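Local coordinates for protein putative pectin lyase (PDB 7CHU) that forms the trimeric tailspike of a deep-sea thermophilic bacteriophage and probably recognises, and may cleave, polysaccharide on the host cell surface, at residues Asn96-Ile101 with Ser133-Val138; Ser103-Ala108 with Val161-Ala166; His238-Tyr243 with Leu253-Cys258; Arg401-Asp406 with Ile425-Thr430. One frame throughout, in Å; residues are numbered along the deposited sequence.

Contact 1: residues Asn96-Ile101 with Ser133-Val138; sequences NAINSI and SNIRLV
Ile98 and Ile101 meet Ile135 and Leu137 mainly through branched apolar side chains. The side chains of Ile98 and Leu137 cross at about a right angle, and Ile98 CG1 lies 4.0 Å from Leu137 CD2. Only this one methyl of Leu137 comes close. Its CG stands anti to the carbonyl carbon (chi1 -48°), which brings CD2 round to the helix. Ile101 and Ile135 run past each other in opposite directions. Ile101 CG2 sits 4.0 Å from Ile135 CG1, and Ile135 CD1 reaches on to 4.0 Å from Ile101 CB. Ile135 CD1 is also 4.2 Å from Ile98 O.

One shell further out, backbone bonds hold the turn that carries Ile98 and Ile101. Ile101 N donates to Ile98 O at 3.1 Å, which ties the two touching residues of this segment together. Ser100 OG bonds to Ala97 O at 2.6 Å.

All four touching side chains are buried. Helix 91-99 packs here against the parallel beta-helix. Val115 of strand 113-117 touches Ile101 and Leu137. Ile130 of strand 128-130 touches Ile98, Ile135 and Leu137, and Ile128 adds to the cover of Ile98.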
loop_
_atom_site.group_PDB
_atom_site.type_symbol
_atom_site.label_atom_id
_atom_site.label_comp_id
_atom_site.label_asym_id
_atom_site.label_seq_id
_atom_site.Cartn_x
_atom_site.Cartn_y
_atom_site.Cartn_z
ATOM N N ASN A 96 6.567 30.149 -22.166
ATOM C CA ASN A 96 7.911 30.723 -22.175
ATOM C C ASN A 96 8.734 30.213 -21.001
ATOM O O ASN A 96 9.917 29.885 -21.161
ATOM C CB ASN A 96 7.829 32.266 -22.174
ATOM C CG ASN A 96 7.430 32.814 -23.538
ATOM O OD1 ASN A 96 7.437 32.076 -24.511
ATOM N ND2 ASN A 96 7.126 34.106 -23.619
ATOM N N ALA A 97 8.120 30.115 -19.817
ATOM C CA ALA A 97 8.820 29.577 -18.655
ATOM C C ALA A 97 9.288 28.155 -18.904
ATOM O O ALA A 97 10.449 27.827 -18.657
ATOM C CB ALA A 97 7.915 29.620 -17.425
ATOM N N ILE A 98 8.381 27.284 -19.366
ATOM C CA ILE A 98 8.734 25.900 -19.675
ATOM C C ILE A 98 9.809 25.843 -20.763
ATOM O O ILE A 98 10.771 25.073 -20.665
ATOM C CB ILE A 98 7.467 25.129 -20.101
ATOM C CG1 ILE A 98 6.559 24.853 -18.898
ATOM C CG2 ILE A 98 7.826 23.855 -20.853
ATOM C CD1 ILE A 98 5.175 24.517 -19.296
ATOM N N ASN A 99 9.657 26.650 -21.820
ATOM C CA ASN A 99 10.641 26.656 -22.910
ATOM C C ASN A 99 12.019 27.113 -22.460
ATOM O O ASN A 99 13.014 26.743 -23.094
ATOM C CB ASN A 99 10.174 27.549 -24.056
ATOM C CG ASN A 99 9.033 26.935 -24.830
ATOM O OD1 ASN A 99 8.730 25.753 -24.669
ATOM N ND2 ASN A 99 8.387 27.734 -25.669
ATOM N N SER A 100 12.104 27.878 -21.366
ATOM C CA SER A 100 13.401 28.339 -20.877
ATOM C C SER A 100 14.187 27.240 -20.194
ATOM O O SER A 100 15.366 27.445 -19.908
ATOM C CB SER A 100 13.230 29.514 -19.913
ATOM O OG SER A 100 12.676 29.091 -18.659
ATOM N N ILE A 101 13.559 26.103 -19.873
ATOM C CA ILE A 101 14.320 24.978 -19.342
ATOM C C ILE A 101 15.216 24.417 -20.439
ATOM O O ILE A 101 14.767 24.108 -21.554
ATOM C CB ILE A 101 13.388 23.886 -18.786
ATOM C CG1 ILE A 101 12.562 24.423 -17.623
ATOM C CG2 ILE A 101 14.215 22.684 -18.336
ATOM C CD1 ILE A 101 13.330 24.561 -16.364
ATOM N N SER A 133 12.696 16.166 -21.664
ATOM C CA SER A 133 12.783 15.321 -20.482
ATOM C C SER A 133 13.164 16.128 -19.237
ATOM O O SER A 133 13.718 17.234 -19.318
ATOM C CB SER A 133 13.822 14.212 -20.684
ATOM O OG SER A 133 13.350 13.242 -21.595
ATOM N N ASN A 134 12.867 15.540 -18.075
ATOM C CA ASN A 134 13.291 16.041 -16.763
ATOM C C ASN A 134 12.617 17.351 -16.395
ATOM O O ASN A 134 13.201 18.187 -15.707
ATOM C CB ASN A 134 14.816 16.186 -16.688
ATOM C CG ASN A 134 15.516 14.880 -16.964
ATOM O OD1 ASN A 134 15.001 13.828 -16.622
ATOM N ND2 ASN A 134 16.671 14.932 -17.582
ATOM N N ILE A 135 11.390 17.566 -16.845
ATOM C CA ILE A 135 10.669 18.789 -16.511
ATOM C C ILE A 135 9.554 18.417 -15.542
ATOM O O ILE A 135 8.746 17.524 -15.827
ATOM C CB ILE A 135 10.122 19.491 -17.766
ATOM C CG1 ILE A 135 11.277 20.056 -18.604
ATOM C CG2 ILE A 135 9.168 20.633 -17.370
ATOM C CD1 ILE A 135 10.819 20.961 -19.799
ATOM N N ARG A 136 9.513 19.089 -14.392
ATOM C CA ARG A 136 8.457 18.890 -13.410
ATOM C C ARG A 136 7.699 20.196 -13.229
ATOM O O ARG A 136 8.318 21.243 -13.015
ATOM C CB ARG A 136 9.033 18.432 -12.073
ATOM C CG ARG A 136 9.263 16.942 -11.975
ATOM C CD ARG A 136 9.569 16.578 -10.537
ATOM N NE ARG A 136 10.861 17.109 -10.129
ATOM C CZ ARG A 136 11.133 17.594 -8.921
ATOM N NH1 ARG A 136 10.199 17.636 -7.980
ATOM N NH2 ARG A 136 12.350 18.049 -8.655
ATOM N N LEU A 137 6.369 20.129 -13.305
ATOM C CA LEU A 137 5.496 21.272 -13.045
ATOM C C LEU A 137 4.993 21.187 -11.600
ATOM O O LEU A 137 4.245 20.273 -11.244
ATOM C CB LEU A 137 4.324 21.305 -14.017
ATOM C CG LEU A 137 4.595 21.140 -15.522
ATOM C CD1 LEU A 137 3.287 21.174 -16.336
ATOM C CD2 LEU A 137 5.592 22.193 -16.036
ATOM N N VAL A 138 5.378 22.155 -10.777
ATOM C CA VAL A 138 5.117 22.124 -9.341
ATOM C C VAL A 138 4.394 23.408 -8.955
ATOM O O VAL A 138 4.857 24.497 -9.288
ATOM C CB VAL A 138 6.427 21.984 -8.544
ATOM C CG1 VAL A 138 6.152 22.034 -7.027
ATOM C CG2 VAL A 138 7.186 20.714 -8.962
#

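Contact 2: residues Ser103-Ala108 with Val161-Ala166; sequences SSLNNA and VPSDTA
Leu105 carries this contact, reaching from one loop to Pro162, Ser163 and Asp164 of another. The bond from CA to CB heads toward the 161-166 loop, but CB itself meets none of its atoms closely. CG lies anti to the carbonyl carbon and beside the backbone N (chi1 -69°), and from there the two methyls part. CD2 goes to the proline. Leu105 CD2 sits 3.5 Å from Pro162 CB, a tight approach for two carbons, and 3.8 Å from Pro162 CA. The leucine and the proline ring cross at about a right angle. CD1 goes to the two residues that follow. Leu105 CD1 lies 3.6 Å from Ser163 OG and 4.2 Å from Asp164 CB. Leu105 is therefore spread over three consecutive residues.

Both segments are loops of the parallel beta-helix expected for the pectate lyase-like family. The first leads from helix 91-99 to strand 113-117. The second joins strand 156-160 to strand 169-175. The contact thus packs one loop on another at the side of the beta-helix.

The second loop has a bond of its own. Asp164 OD1 accepts from Ala166 N at 3.1 Å in an Asx turn. The N-H points almost straight at the oxygen (165°), but it arrives from above the carboxylate plane, 53° out of it. Beyond the two segments, Asn106 OD1 accepts from Arg168 N, a second tie between these loops. Pro162 also touches Lys193 of strand 187-195, while Asn107 O bonds to Ser143 OG of the second subunit.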
loop_
_atom_site.group_PDB
_atom_site.type_symbol
_atom_site.label_atom_id
_atom_site.label_comp_id
_atom_site.label_asym_id
_atom_site.label_seq_id
_atom_site.Cartn_x
_atom_site.Cartn_y
_atom_site.Cartn_z
ATOM N N SER A 103 17.003 21.447 -21.834
ATOM C CA SER A 103 17.000 19.997 -21.696
ATOM C C SER A 103 16.976 19.356 -23.078
ATOM O O SER A 103 17.077 20.027 -24.101
ATOM C CB SER A 103 15.817 19.525 -20.844
ATOM O OG SER A 103 15.887 18.122 -20.695
ATOM N N SER A 104 16.879 18.034 -23.095
ATOM C CA SER A 104 16.775 17.286 -24.342
ATOM C C SER A 104 15.926 16.037 -24.092
ATOM O O SER A 104 15.099 16.030 -23.170
ATOM C CB SER A 104 18.166 16.941 -24.886
ATOM O OG SER A 104 18.945 16.257 -23.911
ATOM N N LEU A 105 16.101 14.985 -24.888
ATOM C CA LEU A 105 15.185 13.850 -24.835
ATOM C C LEU A 105 15.867 12.597 -24.302
ATOM O O LEU A 105 17.086 12.550 -24.100
ATOM C CB LEU A 105 14.575 13.565 -26.209
ATOM C CG LEU A 105 13.612 14.637 -26.699
ATOM C CD1 LEU A 105 13.863 14.880 -28.169
ATOM C CD2 LEU A 105 12.186 14.220 -26.456
ATOM N N ASN A 106 15.046 11.569 -24.098
ATOM C CA ASN A 106 15.449 10.307 -23.438
ATOM C C ASN A 106 15.959 10.682 -22.036
ATOM O O ASN A 106 15.385 11.579 -21.398
ATOM C CB ASN A 106 16.437 9.549 -24.320
ATOM C CG ASN A 106 15.752 8.749 -25.458
ATOM O OD1 ASN A 106 14.543 8.464 -25.426
ATOM N ND2 ASN A 106 16.535 8.417 -26.488
ATOM N N ASN A 107 17.025 10.039 -21.544
ATOM C CA ASN A 107 17.488 10.245 -20.169
ATOM C C ASN A 107 17.812 11.710 -19.892
ATOM O O ASN A 107 17.416 12.250 -18.854
ATOM C CB ASN A 107 18.711 9.374 -19.898
ATOM C CG ASN A 107 18.347 7.989 -19.398
ATOM O OD1 ASN A 107 19.058 7.422 -18.568
ATOM N ND2 ASN A 107 17.231 7.439 -19.886
ATOM N N ALA A 108 18.540 12.367 -20.816
ATOM C CA ALA A 108 18.923 13.783 -20.717
ATOM C C ALA A 108 19.600 14.105 -19.385
ATOM O O ALA A 108 19.287 15.101 -18.729
ATOM C CB ALA A 108 17.727 14.706 -20.941
ATOM N N VAL A 161 4.660 15.141 -24.469
ATOM C CA VAL A 161 4.915 14.230 -25.587
ATOM C C VAL A 161 6.314 14.567 -26.096
ATOM O O VAL A 161 6.668 15.748 -26.118
ATOM C CB VAL A 161 3.850 14.384 -26.691
ATOM C CG1 VAL A 161 3.897 15.799 -27.329
ATOM C CG2 VAL A 161 4.002 13.334 -27.794
ATOM N N PRO A 162 7.131 13.603 -26.519
ATOM C CA PRO A 162 8.450 13.966 -27.055
ATOM C C PRO A 162 8.297 14.730 -28.356
ATOM O O PRO A 162 7.451 14.401 -29.188
ATOM C CB PRO A 162 9.134 12.612 -27.287
ATOM C CG PRO A 162 7.969 11.614 -27.419
ATOM C CD PRO A 162 6.934 12.143 -26.463
ATOM N N SER A 163 9.138 15.758 -28.539
ATOM C CA SER A 163 9.122 16.457 -29.817
ATOM C C SER A 163 9.467 15.513 -30.967
ATOM O O SER A 163 8.925 15.652 -32.065
ATOM C CB SER A 163 10.088 17.644 -29.784
ATOM O OG SER A 163 11.416 17.218 -29.496
ATOM N N ASP A 164 10.358 14.554 -30.729
ATOM C CA ASP A 164 10.739 13.524 -31.688
ATOM C C ASP A 164 10.113 12.201 -31.229
ATOM O O ASP A 164 10.508 11.659 -30.191
ATOM C CB ASP A 164 12.260 13.430 -31.741
ATOM C CG ASP A 164 12.767 12.442 -32.786
ATOM O OD1 ASP A 164 11.944 11.741 -33.438
ATOM O OD2 ASP A 164 14.011 12.373 -32.944
ATOM N N THR A 165 9.154 11.665 -31.993
ATOM C CA THR A 165 8.482 10.447 -31.529
ATOM C C THR A 165 9.265 9.170 -31.800
ATOM O O THR A 165 8.737 8.079 -31.555
ATOM C CB THR A 165 7.093 10.312 -32.145
ATOM O OG1 THR A 165 7.192 10.465 -33.564
ATOM C CG2 THR A 165 6.140 11.360 -31.564
ATOM N N ALA A 166 10.487 9.265 -32.311
ATOM C CA ALA A 166 11.390 8.124 -32.354
ATOM C C ALA A 166 12.062 7.879 -31.004
ATOM O O ALA A 166 12.767 6.871 -30.842
ATOM C CB ALA A 166 12.447 8.349 -33.441
#

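Contact 3: residues His238-Tyr243 with Leu253-Cys258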
loop_
_atom_site.group_PDB
_atom_site.type_symbol
_atom_site.label_atom_id
_atom_site.label_comp_id
_atom_site.label_asym_id
_atom_site.label_seq_id
_atom_site.Cartn_x
_atom_site.Cartn_y
_atom_site.Cartn_z
ATOM N N HIS A 238 -13.541 9.825 -20.740
ATOM C CA HIS A 238 -13.512 9.192 -19.424
ATOM C C HIS A 238 -12.553 9.916 -18.474
ATOM O O HIS A 238 -11.806 10.819 -18.866
ATOM C CB HIS A 238 -13.163 7.701 -19.574
ATOM C CG HIS A 238 -14.089 6.979 -20.519
ATOM N ND1 HIS A 238 -15.338 6.543 -20.140
ATOM C CD2 HIS A 238 -13.967 6.660 -21.834
ATOM C CE1 HIS A 238 -15.939 5.962 -21.164
ATOM N NE2 HIS A 238 -15.130 6.023 -22.210
ATOM N N GLY A 239 -12.628 9.549 -17.189
ATOM C CA GLY A 239 -11.796 10.211 -16.196
ATOM C C GLY A 239 -10.315 10.038 -16.467
ATOM O O GLY A 239 -9.559 11.012 -16.515
ATOM N N VAL A 240 -9.884 8.794 -16.653
ATOM C CA VAL A 240 -8.526 8.445 -17.076
ATOM C C VAL A 240 -8.663 7.463 -18.228
ATOM O O VAL A 240 -9.365 6.457 -18.098
ATOM C CB VAL A 240 -7.705 7.802 -15.943
ATOM C CG1 VAL A 240 -6.282 7.458 -16.445
ATOM C CG2 VAL A 240 -7.635 8.719 -14.745
ATOM N N TYR A 241 -8.043 7.764 -19.360
ATOM C CA TYR A 241 -8.103 6.903 -20.540
ATOM C C TYR A 241 -6.690 6.418 -20.835
ATOM O O TYR A 241 -5.799 7.233 -21.105
ATOM C CB TYR A 241 -8.691 7.663 -21.727
ATOM C CG TYR A 241 -9.138 6.790 -22.899
ATOM C CD1 TYR A 241 -8.226 6.322 -23.858
ATOM C CD2 TYR A 241 -10.476 6.455 -23.062
ATOM C CE1 TYR A 241 -8.660 5.509 -24.943
ATOM C CE2 TYR A 241 -10.906 5.662 -24.142
ATOM C CZ TYR A 241 -9.999 5.195 -25.060
ATOM O OH TYR A 241 -10.455 4.425 -26.103
ATOM N N ILE A 242 -6.475 5.109 -20.761
ATOM C CA ILE A 242 -5.151 4.519 -20.934
ATOM C C ILE A 242 -5.177 3.705 -22.225
ATOM O O ILE A 242 -5.869 2.685 -22.307
ATOM C CB ILE A 242 -4.757 3.642 -19.732
ATOM C CG1 ILE A 242 -4.736 4.501 -18.450
ATOM C CG2 ILE A 242 -3.406 2.985 -20.014
ATOM C CD1 ILE A 242 -4.826 3.719 -17.091
ATOM N N TYR A 243 -4.418 4.155 -23.232
ATOM C CA TYR A 243 -4.405 3.570 -24.570
ATOM C C TYR A 243 -3.045 2.926 -24.849
ATOM O O TYR A 243 -2.008 3.447 -24.437
ATOM C CB TYR A 243 -4.700 4.680 -25.601
ATOM C CG TYR A 243 -4.845 4.265 -27.048
ATOM C CD1 TYR A 243 -5.488 3.077 -27.404
ATOM C CD2 TYR A 243 -4.383 5.089 -28.062
ATOM C CE1 TYR A 243 -5.630 2.707 -28.746
ATOM C CE2 TYR A 243 -4.520 4.740 -29.402
ATOM C CZ TYR A 243 -5.146 3.547 -29.741
ATOM O OH TYR A 243 -5.299 3.200 -31.067
ATOM N N LEU A 253 2.047 1.618 -14.981
ATOM C CA LEU A 253 1.404 2.799 -14.418
ATOM C C LEU A 253 0.914 2.454 -13.013
ATOM O O LEU A 253 0.058 1.575 -12.866
ATOM C CB LEU A 253 0.218 3.239 -15.273
ATOM C CG LEU A 253 0.417 3.555 -16.769
ATOM C CD1 LEU A 253 -0.934 3.774 -17.433
ATOM C CD2 LEU A 253 1.259 4.775 -16.906
ATOM N N LEU A 254 1.420 3.150 -11.995
ATOM C CA LEU A 254 1.065 2.868 -10.602
ATOM C C LEU A 254 0.276 4.040 -10.040
ATOM O O LEU A 254 0.840 5.112 -9.798
ATOM C CB LEU A 254 2.308 2.598 -9.755
ATOM C CG LEU A 254 2.716 1.117 -9.660
ATOM C CD1 LEU A 254 3.167 0.503 -11.009
ATOM C CD2 LEU A 254 3.780 0.861 -8.584
ATOM N N PHE A 255 -1.023 3.836 -9.839
ATOM C CA PHE A 255 -1.888 4.813 -9.192
ATOM C C PHE A 255 -1.986 4.436 -7.717
ATOM O O PHE A 255 -2.442 3.340 -7.386
ATOM C CB PHE A 255 -3.279 4.831 -9.838
ATOM C CG PHE A 255 -3.283 5.202 -11.305
ATOM C CD1 PHE A 255 -2.939 4.275 -12.274
ATOM C CD2 PHE A 255 -3.664 6.474 -11.704
ATOM C CE1 PHE A 255 -2.981 4.607 -13.624
ATOM C CE2 PHE A 255 -3.690 6.829 -13.051
ATOM C CZ PHE A 255 -3.333 5.895 -14.018
ATOM N N ILE A 256 -1.510 5.308 -6.832
ATOM C CA ILE A 256 -1.411 4.987 -5.418
ATOM C C ILE A 256 -2.229 5.999 -4.648
ATOM O O ILE A 256 -2.024 7.211 -4.789
ATOM C CB ILE A 256 0.039 4.964 -4.928
ATOM C CG1 ILE A 256 0.841 3.888 -5.674
ATOM C CG2 ILE A 256 0.064 4.726 -3.406
ATOM C CD1 ILE A 256 2.357 3.924 -5.345
ATOM N N ALA A 257 -3.183 5.513 -3.863
ATOM C CA ALA A 257 -3.993 6.398 -3.025
ATOM C C ALA A 257 -4.665 7.480 -3.873
ATOM O O ALA A 257 -4.712 8.654 -3.504
ATOM C CB ALA A 257 -3.135 7.026 -1.910
ATOM N N CYS A 258 -5.192 7.085 -5.024
ATOM C CA CYS A 258 -5.825 8.039 -5.919
ATOM C C CYS A 258 -7.319 8.111 -5.610
ATOM O O CYS A 258 -7.888 7.202 -5.008
ATOM C CB CYS A 258 -5.569 7.634 -7.364
ATOM S SG CYS A 258 -3.813 7.909 -7.798
#
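Leu253 and Phe255 point inward from one wall of the parallel beta-helix to meet Val240 and Ile242 on another. The strands 240-243 and 253-256 face each other across the interior. The axes of these short segments come no closer than 11.7 Å, so the strands are not paired, and their directions differ by 161°.

Leu253 comes first. It reaches toward Ile242 tip to tip, and its CD1 fits against the whole branched end. Leu253 CD1 lies 3.7 Å from Ile242 CG2 and 3.9 Å from Ile242 CD1. The side chain of Leu254 leaves on the outer side, where it packs on Gly286 of the second subunit.

Phe255 turns inward again. CG stands anti to the carbonyl carbon (chi1 -61°), and the ring extends across the interior with its far end leading. Ile242 CD1 approaches obliquely, 4.0 Å from Phe255 CE1. The ring also stacks with Phe284 of strand 283-285, the parallel neighbour, and touches Ile222 of strand 220-228. Such stacks of like residues in line are well known inside parallel beta-helices. Ile256 faces outward and packs on Ala257 of the second subunit. Inside, the contact ends at the far carbon of the ring, with Phe255 CZ 4.1 Å from Val240 CG1.

Contact 4: residues Arg401-Asp406 with Ile425-Thr430; sequences RSYILD and IQPKGT
Arg401 crosses Pro427 and Lys428 at a slant, and Tyr403 touches the same proline from one side. Here the chain has passed from the parallel beta-helix into antiparallel strands. Strand 402-407 pairs with 410-415, and strand 423-426 pairs with 418-420.

The arginine bends at chi3 (-77°). Arg401 CD packs on Pro427 CB at 3.8 Å and also lies 3.6 Å from Lys428 CB, so the lysine is met from CD onward. Lys428 stays extended to the end. Its aliphatic chain lies over one guanidinium face, with Lys428 CD 3.5 Å above the plane and over its centre. The like charges are still close, with Arg401 NH2 4.1 Å from Lys428 NZ. Asp440 of the second subunit forms a salt bridge with Arg401 NH1, which would offset some of this charge.

Tyr403 CG is opposite the carbonyl carbon (chi1 -50°), which places its OH by the proline. The Tyr403 ring has the carbonyl carbon of Arg401 over one face, toward its rim. Arg395 makes a cation-pi contact with the ring, and Tyr418 meets it edge-to-face. Pro427 comes at the ring's edge, near its plane, with Pro427 CG 3.4 Å from Tyr403 OH.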
loop_
_atom_site.group_PDB
_atom_site.type_symbol
_atom_site.label_atom_id
_atom_site.label_comp_id
_atom_site.label_asym_id
_atom_site.label_seq_id
_atom_site.Cartn_x
_atom_site.Cartn_y
_atom_site.Cartn_z
ATOM N N ARG A 401 -15.744 -24.527 -12.763
ATOM C CA ARG A 401 -17.011 -24.965 -12.174
ATOM C C ARG A 401 -16.804 -25.862 -10.950
ATOM O O ARG A 401 -17.651 -26.713 -10.633
ATOM C CB ARG A 401 -17.880 -25.649 -13.226
ATOM C CG ARG A 401 -18.364 -24.678 -14.298
ATOM C CD ARG A 401 -18.984 -25.404 -15.505
ATOM N NE ARG A 401 -17.954 -25.982 -16.362
ATOM C CZ ARG A 401 -17.740 -27.288 -16.489
ATOM N NH1 ARG A 401 -18.497 -28.157 -15.818
ATOM N NH2 ARG A 401 -16.774 -27.723 -17.294
ATOM N N SER A 402 -15.701 -25.643 -10.239
ATOM C CA SER A 402 -15.346 -26.365 -9.018
ATOM C C SER A 402 -15.478 -25.419 -7.826
ATOM O O SER A 402 -14.828 -24.367 -7.799
ATOM C CB SER A 402 -13.905 -26.899 -9.107
ATOM O OG SER A 402 -13.729 -27.784 -10.213
ATOM N N TYR A 403 -16.331 -25.765 -6.859
ATOM C CA TYR A 403 -16.739 -24.809 -5.830
ATOM C C TYR A 403 -16.625 -25.388 -4.431
ATOM O O TYR A 403 -17.026 -26.529 -4.181
ATOM C CB TYR A 403 -18.193 -24.334 -6.021
ATOM C CG TYR A 403 -18.531 -23.866 -7.407
ATOM C CD1 TYR A 403 -17.884 -22.777 -7.975
ATOM C CD2 TYR A 403 -19.505 -24.505 -8.146
ATOM C CE1 TYR A 403 -18.199 -22.347 -9.247
ATOM C CE2 TYR A 403 -19.816 -24.094 -9.407
ATOM C CZ TYR A 403 -19.179 -23.003 -9.954
ATOM O OH TYR A 403 -19.513 -22.594 -11.226
ATOM N N ILE A 404 -16.099 -24.581 -3.514
ATOM C CA ILE A 404 -16.272 -24.778 -2.075
ATOM C C ILE A 404 -17.265 -23.720 -1.626
ATOM O O ILE A 404 -17.030 -22.519 -1.814
ATOM C CB ILE A 404 -14.943 -24.655 -1.310
ATOM C CG1 ILE A 404 -13.950 -25.716 -1.804
ATOM C CG2 ILE A 404 -15.176 -24.791 0.193
ATOM C CD1 ILE A 404 -12.636 -25.666 -1.129
ATOM N N LEU A 405 -18.362 -24.144 -1.024
ATOM C CA LEU A 405 -19.448 -23.209 -0.795
ATOM C C LEU A 405 -20.207 -23.542 0.480
ATOM O O LEU A 405 -20.050 -24.608 1.093
ATOM C CB LEU A 405 -20.398 -23.185 -2.002
ATOM C CG LEU A 405 -21.309 -24.419 -2.133
ATOM C CD1 LEU A 405 -22.633 -24.009 -2.777
ATOM C CD2 LEU A 405 -20.601 -25.540 -2.903
ATOM N N ASP A 406 -20.989 -22.561 0.897
ATOM C CA ASP A 406 -21.989 -22.704 1.947
ATOM C C ASP A 406 -23.261 -23.230 1.286
ATOM O O ASP A 406 -23.858 -22.541 0.455
ATOM C CB ASP A 406 -22.221 -21.347 2.608
ATOM C CG ASP A 406 -23.281 -21.384 3.704
ATOM O OD1 ASP A 406 -23.910 -22.447 3.939
ATOM O OD2 ASP A 406 -23.480 -20.328 4.338
ATOM N N ILE A 425 -27.928 -24.133 -9.159
ATOM C CA ILE A 425 -27.672 -23.759 -10.546
ATOM C C ILE A 425 -26.604 -24.675 -11.124
ATOM O O ILE A 425 -25.570 -24.907 -10.491
ATOM C CB ILE A 425 -27.242 -22.286 -10.645
ATOM C CG1 ILE A 425 -28.401 -21.398 -10.182
ATOM C CG2 ILE A 425 -26.781 -21.971 -12.062
ATOM C CD1 ILE A 425 -28.156 -19.914 -10.367
ATOM N N GLN A 426 -26.861 -25.206 -12.311
ATOM C CA GLN A 426 -25.933 -26.038 -13.065
ATOM C C GLN A 426 -25.310 -25.178 -14.154
ATOM O O GLN A 426 -25.981 -24.879 -15.158
ATOM C CB GLN A 426 -26.665 -27.242 -13.681
ATOM C CG GLN A 426 -25.767 -28.230 -14.396
ATOM C CD GLN A 426 -26.554 -29.415 -14.969
ATOM O OE1 GLN A 426 -27.121 -29.333 -16.063
ATOM N NE2 GLN A 426 -26.598 -30.511 -14.226
ATOM N N PRO A 427 -24.043 -24.765 -14.018
ATOM C CA PRO A 427 -23.467 -23.817 -14.992
ATOM C C PRO A 427 -23.321 -24.380 -16.391
ATOM O O PRO A 427 -23.677 -23.701 -17.362
ATOM C CB PRO A 427 -22.101 -23.483 -14.375
ATOM C CG PRO A 427 -22.218 -23.808 -12.974
ATOM C CD PRO A 427 -23.139 -24.982 -12.880
ATOM N N LYS A 428 -22.782 -25.597 -16.532
ATOM C CA LYS A 428 -22.601 -26.241 -17.833
ATOM C C LYS A 428 -23.704 -27.275 -18.033
ATOM O O LYS A 428 -23.695 -28.332 -17.391
ATOM C CB LYS A 428 -21.224 -26.893 -17.939
ATOM C CG LYS A 428 -20.974 -27.571 -19.292
ATOM C CD LYS A 428 -19.486 -27.719 -19.546
ATOM C CE LYS A 428 -19.171 -28.028 -21.009
ATOM N NZ LYS A 428 -17.704 -28.000 -21.263
ATOM N N GLY A 429 -24.635 -26.983 -18.948
ATOM C CA GLY A 429 -25.830 -27.799 -19.101
ATOM C C GLY A 429 -25.594 -29.161 -19.720
ATOM O O GLY A 429 -26.468 -30.030 -19.628
ATOM N N THR A 430 -24.441 -29.372 -20.350
ATOM C CA THR A 430 -24.161 -30.656 -20.982
ATOM C C THR A 430 -23.519 -31.657 -20.039
ATOM O O THR A 430 -23.323 -32.812 -20.438
ATOM C CB THR A 430 -23.252 -30.491 -22.219
ATOM O OG1 THR A 430 -22.039 -29.823 -21.855
ATOM C CG2 THR A 430 -23.954 -29.700 -23.326
#

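Overall arrangement
From the N terminus, helix 91-99 leads into contacts 1 and 2, whose segments alternate along the chain. Contact 1 closes a loop of 31 residues and contact 2 one of 52, so the two loops cross. They also touch, Ser133 OG lying 2.6 Å from Asn106 O. Together they tie the helix and the side loops to the early coils of the beta-helix. Contact 3 follows in series, with centres about 23 Å from both. It closes a short loop and joins two walls through the interior. Contact 4 comes last, centred about 36 Å from contact 3. It closes a loop of 18 residues and joins 401-406 to 425-430 in the antiparallel region. All four lie near the second subunit.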